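Local atomic coordinates of cysteine protease (Listeria monocytogenes, PDB entry 5HU4), a protein that cleaves the C-terminal sorting signal of surface proteins and, through a thioester intermediate, joins them covalently to the cell wall as a class A sortase. Residues D13-V18 / K140-K145; L17-K20 / A25-L28; S36-V39 / N44-L47; G68-L73 / E126-E131. One frame throughout, in Å; residues are numbered along the deposited sequence.

Interaction 1: residues D13-V18 / K140-K145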
# COMPACT_ATOMS: atom_id res chain seq x y z
N ASP A 13 -7.58 -9.75 0.92
CA ASP A 13 -8.15 -9.65 -0.42
C ASP A 13 -8.02 -8.26 -1.04
O ASP A 13 -8.96 -7.74 -1.64
CB ASP A 13 -9.62 -10.07 -0.41
CG ASP A 13 -10.05 -10.77 -1.68
OD1 ASP A 13 -9.16 -11.23 -2.43
OD2 ASP A 13 -11.27 -10.87 -1.93
N VAL A 14 -6.84 -7.66 -0.89
CA VAL A 14 -6.55 -6.38 -1.52
C VAL A 14 -5.70 -6.60 -2.77
O VAL A 14 -4.62 -7.20 -2.69
CB VAL A 14 -5.82 -5.41 -0.57
CG1 VAL A 14 -5.31 -4.20 -1.33
CG2 VAL A 14 -6.75 -4.99 0.56
N ASN A 15 -6.19 -6.13 -3.91
CA ASN A 15 -5.46 -6.22 -5.17
C ASN A 15 -5.75 -4.99 -6.01
O ASN A 15 -6.78 -4.92 -6.69
CB ASN A 15 -5.83 -7.50 -5.92
CG ASN A 15 -5.01 -7.70 -7.18
OD1 ASN A 15 -4.01 -7.02 -7.40
ND2 ASN A 15 -5.42 -8.64 -8.02
N LEU A 16 -4.85 -4.02 -5.97
CA LEU A 16 -5.12 -2.71 -6.56
C LEU A 16 -4.01 -2.23 -7.49
O LEU A 16 -2.89 -2.75 -7.47
CB LEU A 16 -5.32 -1.68 -5.45
CG LEU A 16 -6.39 -2.00 -4.40
CD1 LEU A 16 -6.31 -1.01 -3.26
CD2 LEU A 16 -7.78 -1.99 -5.02
N LEU A 17 -4.34 -1.24 -8.31
CA LEU A 17 -3.35 -0.56 -9.13
C LEU A 17 -2.72 0.57 -8.33
O LEU A 17 -3.37 1.18 -7.48
CB LEU A 17 -3.99 -0.01 -10.41
CG LEU A 17 -4.55 -1.02 -11.41
CD1 LEU A 17 -5.26 -0.31 -12.55
CD2 LEU A 17 -3.44 -1.91 -11.94
N VAL A 18 -1.44 0.85 -8.59
CA VAL A 18 -0.76 1.93 -7.91
C VAL A 18 -0.64 3.15 -8.82
O VAL A 18 -0.17 3.05 -9.95
CB VAL A 18 0.65 1.52 -7.44
CG1 VAL A 18 1.28 2.63 -6.63
CG2 VAL A 18 0.57 0.24 -6.61
N LYS A 140 -0.09 -14.91 -9.90
CA LYS A 140 -0.32 -15.50 -8.58
C LYS A 140 -0.67 -14.43 -7.55
O LYS A 140 -1.65 -14.56 -6.82
CB LYS A 140 0.90 -16.29 -8.11
CG LYS A 140 0.58 -17.29 -7.01
CD LYS A 140 1.81 -17.66 -6.20
CE LYS A 140 1.48 -18.74 -5.18
NZ LYS A 140 0.17 -18.49 -4.51
N TYR A 141 0.13 -13.37 -7.50
CA TYR A 141 -0.03 -12.35 -6.47
C TYR A 141 -0.84 -11.15 -6.95
O TYR A 141 -1.48 -10.47 -6.16
CB TYR A 141 1.34 -11.89 -5.97
CG TYR A 141 2.10 -12.99 -5.27
CD1 TYR A 141 1.60 -13.58 -4.11
CD2 TYR A 141 3.32 -13.44 -5.75
CE1 TYR A 141 2.28 -14.58 -3.47
CE2 TYR A 141 4.01 -14.45 -5.11
CZ TYR A 141 3.49 -15.02 -3.97
OH TYR A 141 4.17 -16.02 -3.32
N PHE A 142 -0.82 -10.89 -8.26
CA PHE A 142 -1.63 -9.82 -8.82
C PHE A 142 -2.58 -10.35 -9.89
O PHE A 142 -2.44 -10.02 -11.07
CB PHE A 142 -0.74 -8.73 -9.40
CG PHE A 142 0.36 -8.29 -8.48
CD1 PHE A 142 0.12 -7.37 -7.47
CD2 PHE A 142 1.64 -8.81 -8.61
CE1 PHE A 142 1.12 -6.98 -6.62
CE2 PHE A 142 2.65 -8.42 -7.75
CZ PHE A 142 2.39 -7.50 -6.76
N PRO A 143 -3.56 -11.19 -9.49
CA PRO A 143 -4.41 -11.86 -10.48
C PRO A 143 -5.54 -10.97 -10.99
O PRO A 143 -5.87 -9.96 -10.36
CB PRO A 143 -4.95 -13.06 -9.71
CG PRO A 143 -5.07 -12.54 -8.32
CD PRO A 143 -3.91 -11.60 -8.12
N SER A 144 -6.12 -11.27 -12.13
CA SER A 144 -7.00 -10.35 -12.82
C SER A 144 -8.40 -10.11 -12.29
O SER A 144 -8.79 -10.52 -11.23
CB SER A 144 -7.09 -10.73 -14.31
OG SER A 144 -6.30 -9.92 -15.13
N LYS A 145 -9.14 -9.37 -13.10
CA LYS A 145 -10.59 -9.18 -13.02
C LYS A 145 -11.32 -9.95 -11.96
O LYS A 145 -12.40 -9.56 -11.57
CB LYS A 145 -11.21 -9.45 -14.36
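The C-terminal tail of the chain, just past helix 135-141, rests against Asn15 of strand 14-19 at the surface of the sortase beta fold. Asn15 carries its side of the contact with the amide alone. Its CG lies anti to the backbone N (chi1 -175°), which sends the amide out from strand 14-19 toward the backbone of Phe142 and Pro143, where ND2 donates a weak hydrogen bond to Pro143 O, 2.7 Å away but bent, with an N-H...O angle of 118°. The same ND2 touches the proline ring, 3.3 Å from Pro143 CD. On the other branch Asn15 OD1 comes to the edge of the Phe142 ring, near its plane, 4.1 Å from CD1; amide and ring planes are turned 48° apart. Phe142 is the first residue to leave helical geometry, so the chain turns here from helix into tail. Its ring reaches inward onto Ser6 and Ala8 of strand 3-9 and Tyr72 and Thr74 of strand 70-74, while Tyr141 stacks on Tyr72. Asp13 and Val14 both face Val9, forming a G1 beta bulge where strand 14-19 begins. The arrangement belongs to the sortase beta-barrel, here with the C-terminal helix and tail packed against its outer surface.

Interaction 2: residues L17-K20 / A25-L28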
# COMPACT_ATOMS: atom_id res chain seq x y z
N LEU A 17 -4.34 -1.24 -8.31
CA LEU A 17 -3.35 -0.56 -9.13
C LEU A 17 -2.72 0.57 -8.33
O LEU A 17 -3.37 1.18 -7.48
CB LEU A 17 -3.99 -0.01 -10.41
CG LEU A 17 -4.55 -1.02 -11.41
CD1 LEU A 17 -5.26 -0.31 -12.55
CD2 LEU A 17 -3.44 -1.91 -11.94
N VAL A 18 -1.44 0.85 -8.59
CA VAL A 18 -0.76 1.93 -7.91
C VAL A 18 -0.64 3.15 -8.82
O VAL A 18 -0.17 3.05 -9.95
CB VAL A 18 0.65 1.52 -7.44
CG1 VAL A 18 1.28 2.63 -6.63
CG2 VAL A 18 0.57 0.24 -6.61
N PHE A 19 -1.09 4.30 -8.32
CA PHE A 19 -1.05 5.54 -9.09
C PHE A 19 -0.00 6.48 -8.53
O PHE A 19 0.34 6.43 -7.35
CB PHE A 19 -2.43 6.21 -9.09
CG PHE A 19 -3.48 5.44 -9.83
CD1 PHE A 19 -4.16 4.40 -9.21
CD2 PHE A 19 -3.80 5.76 -11.14
CE1 PHE A 19 -5.13 3.69 -9.89
CE2 PHE A 19 -4.77 5.05 -11.82
CZ PHE A 19 -5.43 4.01 -11.20
N LYS A 20 0.52 7.35 -9.39
CA LYS A 20 1.52 8.32 -8.98
C LYS A 20 0.85 9.61 -8.50
O LYS A 20 0.23 10.32 -9.28
CB LYS A 20 2.48 8.62 -10.13
CG LYS A 20 3.90 8.95 -9.69
CD LYS A 20 4.81 9.16 -10.89
CE LYS A 20 6.27 8.91 -10.54
NZ LYS A 20 7.13 8.88 -11.75
N ALA A 25 -8.45 13.30 -7.87
CA ALA A 25 -8.83 12.51 -9.03
C ALA A 25 -8.56 11.02 -8.81
O ALA A 25 -9.35 10.17 -9.21
CB ALA A 25 -8.11 13.01 -10.27
N ASN A 26 -7.44 10.72 -8.16
CA ASN A 26 -7.02 9.34 -7.94
C ASN A 26 -7.59 8.72 -6.67
O ASN A 26 -7.25 7.59 -6.32
CB ASN A 26 -5.49 9.26 -7.89
CG ASN A 26 -4.84 9.48 -9.24
OD1 ASN A 26 -5.45 9.22 -10.28
ND2 ASN A 26 -3.61 9.96 -9.23
N LEU A 27 -8.45 9.46 -5.98
CA LEU A 27 -8.96 9.06 -4.67
C LEU A 27 -9.60 7.67 -4.65
O LEU A 27 -9.35 6.89 -3.73
CB LEU A 27 -9.97 10.09 -4.16
N LEU A 28 -10.40 7.37 -5.66
CA LEU A 28 -11.14 6.10 -5.69
C LEU A 28 -10.59 5.13 -6.73
O LEU A 28 -11.17 4.07 -6.97
CB LEU A 28 -12.62 6.36 -5.96
CG LEU A 28 -13.44 7.11 -4.90
CD1 LEU A 28 -14.91 6.73 -4.99
CD2 LEU A 28 -12.91 6.84 -3.50
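Phe19, near the end of strand 14-19, and Asn26, in the loop leading to strand 31-33, meet mainly by van der Waals contact. Asn26 lays its amide beside the base of the aromatic side chain: ND2 is 3.9 Å from Phe19 CB, and OD1 is equally far, 3.9 Å, from Phe19 CD2. Ring and amide planes are 33° apart, and the oxygen approaches the ring obliquely. Both side chains have CG anti to their own carbonyl carbon (Phe19 chi1 -67°, Asn26 chi1 -71°), which turns the two groups to face each other between strand and loop. Phe19 also packs on Val3, Ala29 and Thr32.

Polar contact between the segments is slight. Lys20 O lies 3.9 Å from Asn26 ND2, too far to be a hydrogen bond. The amide instead donates to Gly21 O, one residue further along, while the backbone N of Asn26 is bonded to Asn23 OD1. The side chain of Asn26 is about 9 Å from that of active-site His50. The chemistry implies a division of labour: hydrogen bonds to Gly21 and Asn23 orient Asn26, and its amide rests against Phe19 through van der Waals contact, with no hydrogen bond between the segments.

Interaction 3: residues S36-V39 / N44-L47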
# COMPACT_ATOMS: atom_id res chain seq x y z
N SER A 36 6.89 12.43 -4.19
CA SER A 36 7.31 12.46 -5.59
C SER A 36 8.57 11.63 -5.82
O SER A 36 8.85 11.20 -6.94
CB SER A 36 7.56 13.90 -6.03
OG SER A 36 8.67 14.46 -5.35
N ASP A 37 9.31 11.38 -4.74
CA ASP A 37 10.65 10.80 -4.85
C ASP A 37 10.73 9.31 -4.52
O ASP A 37 11.74 8.67 -4.81
CB ASP A 37 11.61 11.56 -3.94
CG ASP A 37 11.37 11.27 -2.47
OD1 ASP A 37 10.44 11.86 -1.88
OD2 ASP A 37 12.11 10.43 -1.91
N GLN A 38 9.68 8.77 -3.91
CA GLN A 38 9.72 7.40 -3.40
C GLN A 38 9.97 6.36 -4.50
O GLN A 38 9.48 6.49 -5.62
CB GLN A 38 8.44 7.07 -2.64
CG GLN A 38 7.18 6.98 -3.49
CD GLN A 38 5.93 6.82 -2.65
OE1 GLN A 38 5.47 7.77 -2.02
NE2 GLN A 38 5.37 5.62 -2.63
N VAL A 39 10.76 5.35 -4.16
CA VAL A 39 11.13 4.29 -5.10
C VAL A 39 10.76 2.93 -4.53
O VAL A 39 10.93 2.68 -3.33
CB VAL A 39 12.65 4.33 -5.41
CG1 VAL A 39 13.01 3.31 -6.48
CG2 VAL A 39 13.08 5.73 -5.83
N ASN A 44 11.41 4.17 2.33
CA ASN A 44 10.00 4.04 2.64
C ASN A 44 9.15 4.29 1.40
O ASN A 44 9.36 5.25 0.67
CB ASN A 44 9.60 5.01 3.76
CG ASN A 44 8.15 4.85 4.17
OD1 ASN A 44 7.54 3.80 3.95
ND2 ASN A 44 7.59 5.88 4.78
N TYR A 45 8.19 3.40 1.17
CA TYR A 45 7.27 3.54 0.05
C TYR A 45 5.84 3.72 0.56
O TYR A 45 5.08 2.75 0.61
CB TYR A 45 7.36 2.33 -0.89
CG TYR A 45 6.76 2.57 -2.25
CD1 TYR A 45 7.49 3.18 -3.26
CD2 TYR A 45 5.46 2.17 -2.54
CE1 TYR A 45 6.95 3.39 -4.51
CE2 TYR A 45 4.91 2.38 -3.79
CZ TYR A 45 5.66 2.99 -4.77
OH TYR A 45 5.11 3.20 -6.02
N PRO A 46 5.48 4.95 0.94
CA PRO A 46 4.16 5.23 1.50
C PRO A 46 3.06 5.20 0.44
O PRO A 46 3.23 5.76 -0.65
CB PRO A 46 4.31 6.63 2.09
CG PRO A 46 5.36 7.27 1.26
CD PRO A 46 6.32 6.16 0.88
N LEU A 47 1.95 4.54 0.75
CA LEU A 47 0.82 4.47 -0.16
C LEU A 47 -0.48 4.81 0.56
O LEU A 47 -0.73 4.31 1.66
CB LEU A 47 0.72 3.08 -0.80
CG LEU A 47 1.78 2.72 -1.83
CD1 LEU A 47 1.73 1.24 -2.16
CD2 LEU A 47 1.60 3.56 -3.08
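Gln38 holds CG between its backbone N and carbonyl carbon (chi1 68°) and then runs extended, carrying its amide across Tyr45, whose own CG is anti to the backbone N. In this part of the sortase beta-barrel, the loop after strand 31-33 is thereby fastened over strand 44-48. The methylene CG passes 3.7 Å from Tyr45 CE1, and NE2 comes to rest over the centre of one face of the ring, 3.1 Å above its plane. Amide and ring planes stand 80° apart, so the amide is set nearly upright on the aromatic face. The same NE2 donates to Pro46 O at 2.9 Å with an N-H...O angle of 156°. The carbonyl oxygen lies within the amide plane of Gln38, but the donor sits above the carbonyl plane. Gln38 OE1 accepts hydrogen bonds from the backbone N atoms of Met34 and Arg35, so both ends of the amide are tied and its rotation is fixed. At the start of the strand Asn44 points away, its amide bonded to Thr107, Val97 and Asp99. Val39 contributes its backbone O, which approaches the Tyr45 ring obliquely, and the proline ring closes the contact, with Pro46 CG 3.3 Å from Gln38 OE1.

Interaction 4: residues G68-L73 / E126-E131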
# COMPACT_ATOMS: atom_id res chain seq x y z
N GLY A 68 2.54 -11.23 10.90
CA GLY A 68 3.19 -10.61 9.77
C GLY A 68 2.66 -11.07 8.43
O GLY A 68 3.19 -12.01 7.83
N ASP A 69 1.60 -10.42 7.97
CA ASP A 69 1.05 -10.70 6.65
C ASP A 69 1.97 -10.17 5.57
O ASP A 69 2.71 -9.20 5.79
CB ASP A 69 -0.35 -10.09 6.49
CG ASP A 69 -1.37 -10.75 7.40
OD1 ASP A 69 -1.13 -11.88 7.85
OD2 ASP A 69 -2.43 -10.12 7.64
N LYS A 70 1.94 -10.79 4.40
CA LYS A 70 2.77 -10.37 3.28
C LYS A 70 2.10 -9.26 2.48
O LYS A 70 0.89 -9.28 2.26
CB LYS A 70 3.09 -11.55 2.36
CG LYS A 70 3.67 -12.76 3.07
CD LYS A 70 4.93 -12.42 3.84
CE LYS A 70 5.73 -13.67 4.16
NZ LYS A 70 6.33 -13.62 5.53
N ILE A 71 2.90 -8.28 2.06
CA ILE A 71 2.44 -7.26 1.13
C ILE A 71 3.26 -7.35 -0.14
O ILE A 71 4.49 -7.32 -0.10
CB ILE A 71 2.55 -5.84 1.72
CG1 ILE A 71 1.80 -5.74 3.05
CG2 ILE A 71 2.02 -4.81 0.73
CD1 ILE A 71 2.00 -4.43 3.76
N TYR A 72 2.58 -7.48 -1.28
CA TYR A 72 3.27 -7.61 -2.55
C TYR A 72 3.14 -6.35 -3.39
O TYR A 72 2.05 -5.81 -3.57
CB TYR A 72 2.74 -8.82 -3.32
CG TYR A 72 2.97 -10.12 -2.58
CD1 TYR A 72 4.18 -10.80 -2.70
CD2 TYR A 72 2.00 -10.67 -1.76
CE1 TYR A 72 4.41 -11.98 -2.03
CE2 TYR A 72 2.21 -11.85 -1.08
CZ TYR A 72 3.42 -12.50 -1.22
OH TYR A 72 3.64 -13.68 -0.55
N LEU A 73 4.28 -5.89 -3.90
CA LEU A 73 4.35 -4.67 -4.68
C LEU A 73 5.16 -4.91 -5.94
O LEU A 73 6.17 -5.61 -5.90
CB LEU A 73 4.98 -3.55 -3.84
CG LEU A 73 5.10 -2.15 -4.45
CD1 LEU A 73 3.72 -1.54 -4.67
CD2 LEU A 73 5.95 -1.26 -3.55
N GLU A 126 8.31 -4.43 6.48
CA GLU A 126 9.71 -4.42 6.11
C GLU A 126 9.96 -5.30 4.89
O GLU A 126 9.37 -6.38 4.76
CB GLU A 126 10.58 -4.89 7.28
CG GLU A 126 10.46 -4.04 8.53
CD GLU A 126 11.04 -2.65 8.36
OE1 GLU A 126 12.00 -2.50 7.57
OE2 GLU A 126 10.54 -1.71 9.01
N LEU A 127 10.84 -4.85 3.99
CA LEU A 127 11.18 -5.62 2.80
C LEU A 127 11.88 -6.91 3.19
O LEU A 127 12.82 -6.90 3.99
CB LEU A 127 12.05 -4.80 1.86
CG LEU A 127 12.39 -5.43 0.51
CD1 LEU A 127 11.15 -5.56 -0.37
CD2 LEU A 127 13.47 -4.63 -0.21
N GLU A 128 11.43 -8.02 2.63
CA GLU A 128 11.96 -9.33 3.00
C GLU A 128 12.73 -9.95 1.84
O GLU A 128 13.75 -10.62 2.04
CB GLU A 128 10.83 -10.24 3.48
CG GLU A 128 10.94 -11.70 3.06
CD GLU A 128 9.80 -12.54 3.60
OE1 GLU A 128 8.87 -11.97 4.21
OE2 GLU A 128 9.83 -13.78 3.42
N LYS A 129 12.25 -9.72 0.62
CA LYS A 129 12.96 -10.19 -0.58
C LYS A 129 12.53 -9.43 -1.83
O LYS A 129 11.44 -8.86 -1.89
CB LYS A 129 12.74 -11.69 -0.77
CG LYS A 129 11.43 -12.05 -1.45
CD LYS A 129 11.16 -13.54 -1.37
CE LYS A 129 10.92 -13.97 0.07
NZ LYS A 129 10.38 -15.36 0.15
N THR A 130 13.40 -9.44 -2.84
CA THR A 130 13.11 -8.82 -4.13
C THR A 130 13.48 -9.77 -5.25
O THR A 130 14.56 -10.37 -5.24
CB THR A 130 13.88 -7.49 -4.30
OG1 THR A 130 13.49 -6.57 -3.28
CG2 THR A 130 13.59 -6.87 -5.66
N GLU A 131 12.60 -9.92 -6.23
CA GLU A 131 12.86 -10.82 -7.35
C GLU A 131 12.18 -10.35 -8.64
O GLU A 131 11.20 -9.60 -8.61
CB GLU A 131 12.41 -12.24 -7.01
CG GLU A 131 11.09 -12.32 -6.26
CD GLU A 131 10.73 -13.75 -5.88
OE1 GLU A 131 10.15 -13.95 -4.79
OE2 GLU A 131 11.02 -14.66 -6.68
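Lys70 and Glu128 meet through a salt bridge at the surface, where strand 70-74 and strand 119-132 lie on either side of strand 78-91. From CB the lysine sets CG anti to the carbonyl carbon (chi1 -53°) and bends again at chi2 (-57°), turning the chain across strand 78-91 toward Glu128. CD is the first atom to come near the carboxylate, 4.0 Å from Glu128 OE1. CE draws closer, 3.6 Å from the same OE1, which adds a contact through the methylene beside the charged one. A further bend at chi4 places NZ 3.3 Å from Glu128 OE1, a weak hydrogen bond within the salt bridge; OE2 of Glu128 stays more distant, 4.1 Å from NZ. The ammonium group therefore uses one carboxylate oxygen rather than both, and it also makes a weak hydrogen bond to Thr83 OG1. Glu128 reaches in with its chain extended beyond CG, meeting the lysine at about a right angle. Its other oxygen, OE2, has a long salt bridge to Lys129 NZ at 3.7 Å, so the carboxylate is shared by two lysines. Glu81 OE2 lies close to Glu128 OE2, and these lysines probably offset the mutual repulsion of the two acids. Glu128 and Lys129 both face Glu81 in a classic beta bulge. Between the two segments runs strand 78-91, bonded through its backbone to Ile71 at Tyr82 and to Glu126 at Thr83, while the inner face of strand 70-74 packs Ile71 on strands 3-9 and 105-111.

Interactions 1 to 3 each set a loop or tail against a strand of the one sheet, and interaction 4 joins two of its strands. Interactions 1 and 2 share Leu17 and Val18 on strand 14-19, their centres about 14 Å apart. Val18 reaches inward: its CG1 lies 3.7 Å from Leu47 CD2 of interaction 3, its CG2 4.1 Å from Leu73 CD1 of interaction 4. Leu73 CD2 packs 3.6 Å from Tyr45 CD2, linking interactions 3 and 4. Phe142 CE1 of interaction 1 is 3.4 Å from Tyr72 O. The side chain of Leu28 in segment 25-28 touches that of active-site His50, and the Leu47 side chain is about 12 Å from it; interactions 1 and 4 lie away from the catalytic residues.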